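Local atomic coordinates of Ras-related protein Rab-21 (Homo sapiens, PDB entry 1Z08), a protein that belongs to the Rab branch of the Ras family of small GTPases, with a P-loop NTPase fold that holds phosphoaminophosphonic acid-guanylate ester and a magnesium ion. Residues 22-33 with 150-160. The protein carries 1 engineered substitution. Numbering follows the deposited sequence.
Sequences LVLRYCENKFND and AKQNKGIEELF. With GNP (phosphoaminophosphonic acid-guanylate ester), chain F.
Tyr26 and Phe160 meet as an offset stack where helix 19-28, which follows the P-loop of this Ras-type fold, crosses the start of helix 156-168; the local axes lie at 93°. The Tyr26 and Phe160 ring centroids lie 4.1 Å apart and their planes only 8° from parallel, which establishes the stack. Ile156 CG2 packs against Tyr26 CB, and the phenol's OH shares a water with Glu157 O. Outside the two segments, Lys46 makes a cation-pi contact with the Tyr26 ring.

Arg25 ties the same helix to the loop that meets guanine O6. Its chain bends at chi2 and chi3, bringing Arg25 NE to Ala150 O at 2.8 Å, almost in line with the carbonyl and within the guanidinium plane. NH2 adds weak bonds to the carbonyls of Ala150 and Lys151, while NH1 donates to Asn29 OD1, so bonds on three nitrogens fix the group's rotation. The amides of Ala150 and Lys151 in turn reach GNP O6, the former weakly.

Nearer the ribose, Lys151 CA sits over the Phe31 ring, 3.6 Å from its centroid, in a CH-pi contact. From there the extended lysine chain carries Lys151 NZ to the syn side of Asp33 OD1, 2.8 Å away.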
loop_
_atom_site.group_PDB
_atom_site.type_symbol
_atom_site.label_atom_id
_atom_site.label_comp_id
_atom_site.label_asym_id
_atom_site.label_seq_id
_atom_site.Cartn_x
_atom_site.Cartn_y
_atom_site.Cartn_z
ATOM N N LEU A 22 -0.458 -5.617 -6.572
ATOM C CA LEU A 22 0.216 -5.877 -5.298
ATOM C C LEU A 22 -0.514 -6.962 -4.508
ATOM O O LEU A 22 0.114 -7.898 -4.014
ATOM C CB LEU A 22 0.354 -4.597 -4.463
ATOM C CG LEU A 22 1.404 -3.577 -4.934
ATOM C CD1 LEU A 22 1.236 -2.255 -4.205
ATOM C CD2 LEU A 22 2.822 -4.097 -4.761
ATOM N N VAL A 23 -1.837 -6.839 -4.416
ATOM C CA VAL A 23 -2.654 -7.787 -3.658
ATOM C C VAL A 23 -2.655 -9.168 -4.326
ATOM O O VAL A 23 -2.446 -10.187 -3.660
ATOM C CB VAL A 23 -4.107 -7.281 -3.471
ATOM C CG1 VAL A 23 -4.906 -8.249 -2.595
ATOM C CG2 VAL A 23 -4.123 -5.885 -2.856
ATOM N N LEU A 24 -2.872 -9.196 -5.640
ATOM C CA LEU A 24 -2.896 -10.455 -6.387
ATOM C C LEU A 24 -1.578 -11.220 -6.258
ATOM O O LEU A 24 -1.584 -12.430 -6.021
ATOM C CB LEU A 24 -3.256 -10.223 -7.860
ATOM C CG LEU A 24 -3.298 -11.434 -8.805
ATOM C CD1 LEU A 24 -4.407 -12.418 -8.434
ATOM C CD2 LEU A 24 -3.451 -10.973 -10.248
ATOM N N ARG A 25 -0.456 -10.515 -6.399
ATOM C CA ARG A 25 0.857 -11.136 -6.235
ATOM C C ARG A 25 1.036 -11.689 -4.819
ATOM O O ARG A 25 1.512 -12.807 -4.647
ATOM C CB ARG A 25 1.988 -10.154 -6.577
ATOM C CG ARG A 25 3.400 -10.695 -6.336
ATOM C CD ARG A 25 3.734 -11.865 -7.259
ATOM N NE ARG A 25 4.188 -11.420 -8.574
ATOM C CZ ARG A 25 4.396 -12.229 -9.610
ATOM N NH1 ARG A 25 4.186 -13.537 -9.497
ATOM N NH2 ARG A 25 4.814 -11.730 -10.765
ATOM N N TYR A 26 0.639 -10.908 -3.817
ATOM C CA TYR A 26 0.782 -11.312 -2.414
ATOM C C TYR A 26 -0.118 -12.498 -2.040
ATOM O O TYR A 26 0.303 -13.395 -1.303
ATOM C CB TYR A 26 0.511 -10.120 -1.490
ATOM C CG TYR A 26 0.855 -10.347 -0.028
ATOM C CD1 TYR A 26 2.125 -10.777 0.359
ATOM C CD2 TYR A 26 -0.089 -10.104 0.971
ATOM C CE1 TYR A 26 2.440 -10.978 1.704
ATOM C CE2 TYR A 26 0.218 -10.296 2.314
ATOM C CZ TYR A 26 1.481 -10.735 2.675
ATOM O OH TYR A 26 1.780 -10.921 4.009
ATOM N N CYS A 27 -1.345 -12.503 -2.558
ATOM C CA CYS A 27 -2.349 -13.497 -2.170
ATOM C C CYS A 27 -2.361 -14.761 -3.033
ATOM O O CYS A 27 -2.617 -15.855 -2.524
ATOM C CB CYS A 27 -3.747 -12.873 -2.159
ATOM S SG CYS A 27 -4.004 -11.627 -0.885
ATOM N N GLU A 28 -2.095 -14.611 -4.330
ATOM C CA GLU A 28 -2.202 -15.731 -5.272
ATOM C C GLU A 28 -0.921 -16.009 -6.060
ATOM O O GLU A 28 -0.869 -16.955 -6.855
ATOM C CB GLU A 28 -3.367 -15.505 -6.245
ATOM C CG GLU A 28 -4.747 -15.383 -5.593
ATOM C CD GLU A 28 -5.222 -16.664 -4.920
ATOM O OE1 GLU A 28 -4.811 -17.769 -5.340
ATOM O OE2 GLU A 28 -6.027 -16.563 -3.969
ATOM N N ASN A 29 0.108 -15.191 -5.834
ATOM C CA ASN A 29 1.363 -15.248 -6.595
ATOM C C ASN A 29 1.143 -15.253 -8.116
ATOM O O ASN A 29 1.719 -16.063 -8.847
ATOM C CB ASN A 29 2.241 -16.425 -6.137
ATOM C CG ASN A 29 3.644 -16.371 -6.718
ATOM O OD1 ASN A 29 4.214 -15.294 -6.911
ATOM N ND2 ASN A 29 4.210 -17.541 -7.002
ATOM N N LYS A 30 0.286 -14.345 -8.576
ATOM C CA LYS A 30 0.021 -14.179 -10.001
ATOM C C LYS A 30 0.170 -12.706 -10.378
ATOM O O LYS A 30 0.053 -11.827 -9.518
ATOM C CB LYS A 30 -1.377 -14.698 -10.367
ATOM C CG LYS A 30 -1.589 -16.198 -10.131
ATOM C CD LYS A 30 -2.923 -16.661 -10.710
ATOM C CE LYS A 30 -3.107 -18.172 -10.593
ATOM N NZ LYS A 30 -3.548 -18.586 -9.232
ATOM N N PHE A 31 0.450 -12.450 -11.655
ATOM C CA PHE A 31 0.572 -11.086 -12.181
ATOM C C PHE A 31 0.072 -11.015 -13.619
ATOM O O PHE A 31 0.273 -11.947 -14.404
ATOM C CB PHE A 31 2.023 -10.578 -12.095
ATOM C CG PHE A 31 2.231 -9.205 -12.700
ATOM C CD1 PHE A 31 1.972 -8.052 -11.960
ATOM C CD2 PHE A 31 2.683 -9.067 -14.014
ATOM C CE1 PHE A 31 2.159 -6.783 -12.519
ATOM C CE2 PHE A 31 2.870 -7.801 -14.584
ATOM C CZ PHE A 31 2.608 -6.657 -13.835
ATOM N N ASN A 32 -0.563 -9.892 -13.944
ATOM C CA ASN A 32 -1.072 -9.609 -15.284
ATOM C C ASN A 32 -0.554 -8.274 -15.794
ATOM O O ASN A 32 -0.605 -7.272 -15.077
ATOM C CB ASN A 32 -2.601 -9.569 -15.265
ATOM C CG ASN A 32 -3.210 -10.882 -14.833
ATOM O OD1 ASN A 32 -2.875 -11.941 -15.369
ATOM N ND2 ASN A 32 -4.109 -10.824 -13.855
ATOM N N ASP A 33 -0.057 -8.262 -17.030
ATOM C CA ASP A 33 0.317 -7.009 -17.696
ATOM C C ASP A 33 -0.922 -6.198 -18.072
ATOM O O ASP A 33 -0.842 -4.980 -18.253
ATOM C CB ASP A 33 1.169 -7.270 -18.946
ATOM C CG ASP A 33 2.655 -7.400 -18.637
ATOM O OD1 ASP A 33 3.169 -6.683 -17.749
ATOM O OD2 ASP A 33 3.320 -8.219 -19.299
ATOM N N ALA A 150 5.353 -5.491 -8.231
ATOM C CA ALA A 150 4.386 -6.579 -8.323
ATOM C C ALA A 150 4.755 -7.538 -9.457
ATOM O O ALA A 150 4.558 -8.745 -9.340
ATOM C CB ALA A 150 2.979 -6.026 -8.514
ATOM N N LYS A 151 5.312 -6.990 -10.539
ATOM C CA LYS A 151 5.710 -7.777 -11.710
ATOM C C LYS A 151 6.843 -8.765 -11.406
ATOM O O LYS A 151 6.794 -9.918 -11.845
ATOM C CB LYS A 151 6.086 -6.857 -12.881
ATOM C CG LYS A 151 6.442 -7.595 -14.174
ATOM C CD LYS A 151 6.359 -6.691 -15.393
ATOM C CE LYS A 151 6.555 -7.495 -16.667
ATOM N NZ LYS A 151 6.013 -6.792 -17.866
ATOM N N GLN A 152 7.846 -8.316 -10.649
ATOM C CA GLN A 152 8.997 -9.162 -10.302
ATOM C C GLN A 152 8.911 -9.773 -8.898
ATOM O O GLN A 152 9.831 -10.477 -8.465
ATOM C CB GLN A 152 10.305 -8.376 -10.456
ATOM C CG GLN A 152 10.591 -7.921 -11.879
ATOM C CD GLN A 152 11.938 -7.230 -12.023
ATOM O OE1 GLN A 152 12.414 -6.564 -11.104
ATOM N NE2 GLN A 152 12.550 -7.372 -13.193
ATOM N N ASN A 153 7.796 -9.523 -8.209
ATOM C CA ASN A 153 7.604 -9.937 -6.813
ATOM C C ASN A 153 8.762 -9.496 -5.906
ATOM O O ASN A 153 9.426 -10.320 -5.271
ATOM C CB ASN A 153 7.355 -11.454 -6.706
ATOM C CG ASN A 153 6.831 -11.870 -5.339
ATOM O OD1 ASN A 153 6.366 -11.041 -4.555
ATOM N ND2 ASN A 153 6.902 -13.163 -5.050
ATOM N N LYS A 154 8.999 -8.188 -5.864
ATOM C CA LYS A 154 10.049 -7.615 -5.028
ATOM C C LYS A 154 9.458 -6.675 -3.986
ATOM O O LYS A 154 8.649 -5.807 -4.317
ATOM C CB LYS A 154 11.069 -6.861 -5.884
ATOM C CG LYS A 154 11.923 -7.753 -6.774
ATOM C CD LYS A 154 12.805 -6.924 -7.683
ATOM C CE LYS A 154 13.822 -7.793 -8.403
ATOM N NZ LYS A 154 14.614 -6.976 -9.368
ATOM N N GLY A 155 9.858 -6.865 -2.730
ATOM C CA GLY A 155 9.472 -5.965 -1.635
ATOM C C GLY A 155 8.066 -6.115 -1.067
ATOM O O GLY A 155 7.716 -5.434 -0.102
ATOM N N ILE A 156 7.261 -7.004 -1.647
ATOM C CA ILE A 156 5.856 -7.152 -1.234
ATOM C C ILE A 156 5.705 -7.920 0.081
ATOM O O ILE A 156 4.946 -7.513 0.963
ATOM C CB ILE A 156 4.987 -7.775 -2.353
ATOM C CG1 ILE A 156 5.010 -6.871 -3.588
ATOM C CG2 ILE A 156 3.549 -7.976 -1.874
ATOM C CD1 ILE A 156 4.433 -7.499 -4.832
ATOM N N GLU A 157 6.427 -9.030 0.200
ATOM C CA GLU A 157 6.471 -9.795 1.443
ATOM C C GLU A 157 6.931 -8.898 2.583
ATOM O O GLU A 157 6.328 -8.885 3.656
ATOM C CB GLU A 157 7.415 -10.995 1.306
ATOM C CG GLU A 157 6.965 -12.047 0.296
ATOM C CD GLU A 157 5.664 -12.738 0.683
ATOM O OE1 GLU A 157 5.446 -12.998 1.888
ATOM O OE2 GLU A 157 4.860 -13.026 -0.226
ATOM N N GLU A 158 7.991 -8.138 2.316
ATOM C CA GLU A 158 8.592 -7.210 3.267
ATOM C C GLU A 158 7.628 -6.091 3.678
ATOM O O GLU A 158 7.556 -5.734 4.856
ATOM C CB GLU A 158 9.879 -6.620 2.675
ATOM C CG GLU A 158 11.001 -7.643 2.415
ATOM C CD GLU A 158 10.961 -8.301 1.029
ATOM O OE1 GLU A 158 9.868 -8.479 0.447
ATOM O OE2 GLU A 158 12.048 -8.652 0.521
ATOM N N LEU A 159 6.888 -5.551 2.706
ATOM C CA LEU A 159 5.900 -4.494 2.958
ATOM C C LEU A 159 4.819 -4.934 3.946
ATOM O O LEU A 159 4.578 -4.262 4.952
ATOM C CB LEU A 159 5.252 -4.022 1.645
ATOM C CG LEU A 159 3.943 -3.216 1.703
ATOM C CD1 LEU A 159 4.123 -1.850 2.355
ATOM C CD2 LEU A 159 3.334 -3.075 0.312
ATOM N N PHE A 160 4.168 -6.057 3.650
ATOM C CA PHE A 160 3.074 -6.538 4.489
ATOM C C PHE A 160 3.561 -7.024 5.850
ATOM O O PHE A 160 2.887 -6.809 6.859
ATOM C CB PHE A 160 2.256 -7.609 3.769
ATOM C CG PHE A 160 1.317 -7.054 2.730
ATOM C CD1 PHE A 160 0.086 -6.514 3.104
ATOM C CD2 PHE A 160 1.664 -7.062 1.383
ATOM C CE1 PHE A 160 -0.783 -5.996 2.150
ATOM C CE2 PHE A 160 0.798 -6.547 0.419
ATOM C CZ PHE A 160 -0.427 -6.013 0.802
HETATM P PG GNP F . -7.340 0.388 -10.780
HETATM O O1G GNP F . -7.950 1.050 -11.993
HETATM O O2G GNP F . -7.899 -0.972 -10.453
HETATM O O3G GNP F . -7.483 1.420 -9.696
HETATM N N3B GNP F . -5.768 0.183 -11.047
HETATM P PB GNP F . -4.704 -0.609 -10.152
HETATM O O1B GNP F . -3.997 0.308 -9.234
HETATM O O2B GNP F . -5.374 -1.774 -9.527
HETATM O O3A GNP F . -3.600 -1.127 -11.091
HETATM P PA GNP F . -3.402 -2.541 -11.670
HETATM O O1A GNP F . -2.896 -3.446 -10.618
HETATM O O2A GNP F . -4.578 -3.007 -12.444
HETATM O "O5'" GNP F . -2.213 -2.368 -12.687
HETATM C "C5'" GNP F . -2.256 -1.335 -13.671
HETATM C "C4'" GNP F . -1.168 -1.565 -14.706
HETATM O "O4'" GNP F . 0.137 -1.461 -14.081
HETATM C "C3'" GNP F . -1.202 -2.926 -15.392
HETATM O "O3'" GNP F . -0.829 -2.745 -16.745
HETATM C "C2'" GNP F . -0.177 -3.727 -14.589
HETATM O "O2'" GNP F . 0.388 -4.820 -15.287
HETATM C "C1'" GNP F . 0.868 -2.650 -14.312
HETATM N N9 GNP F . 1.709 -2.940 -13.155
HETATM C C8 GNP F . 1.307 -3.163 -11.857
HETATM N N7 GNP F . 2.295 -3.406 -11.041
HETATM C C5 GNP F . 3.428 -3.338 -11.849
HETATM C C6 GNP F . 4.801 -3.513 -11.533
HETATM O O6 GNP F . 5.309 -3.768 -10.433
HETATM N N1 GNP F . 5.632 -3.352 -12.648
HETATM C C2 GNP F . 5.182 -3.067 -13.917
HETATM N N2 GNP F . 6.115 -2.950 -14.872
HETATM N N3 GNP F . 3.902 -2.900 -14.225
HETATM C C4 GNP F . 3.081 -3.054 -13.152
HETATM O O HOH W 1 4.459 -11.054 4.401
HETATM O O HOH W 2 2.565 -14.264 -0.223
HETATM O O HOH W 3 6.810 -14.857 -7.613
HETATM O O HOH W 4 6.251 -8.598 -19.882
#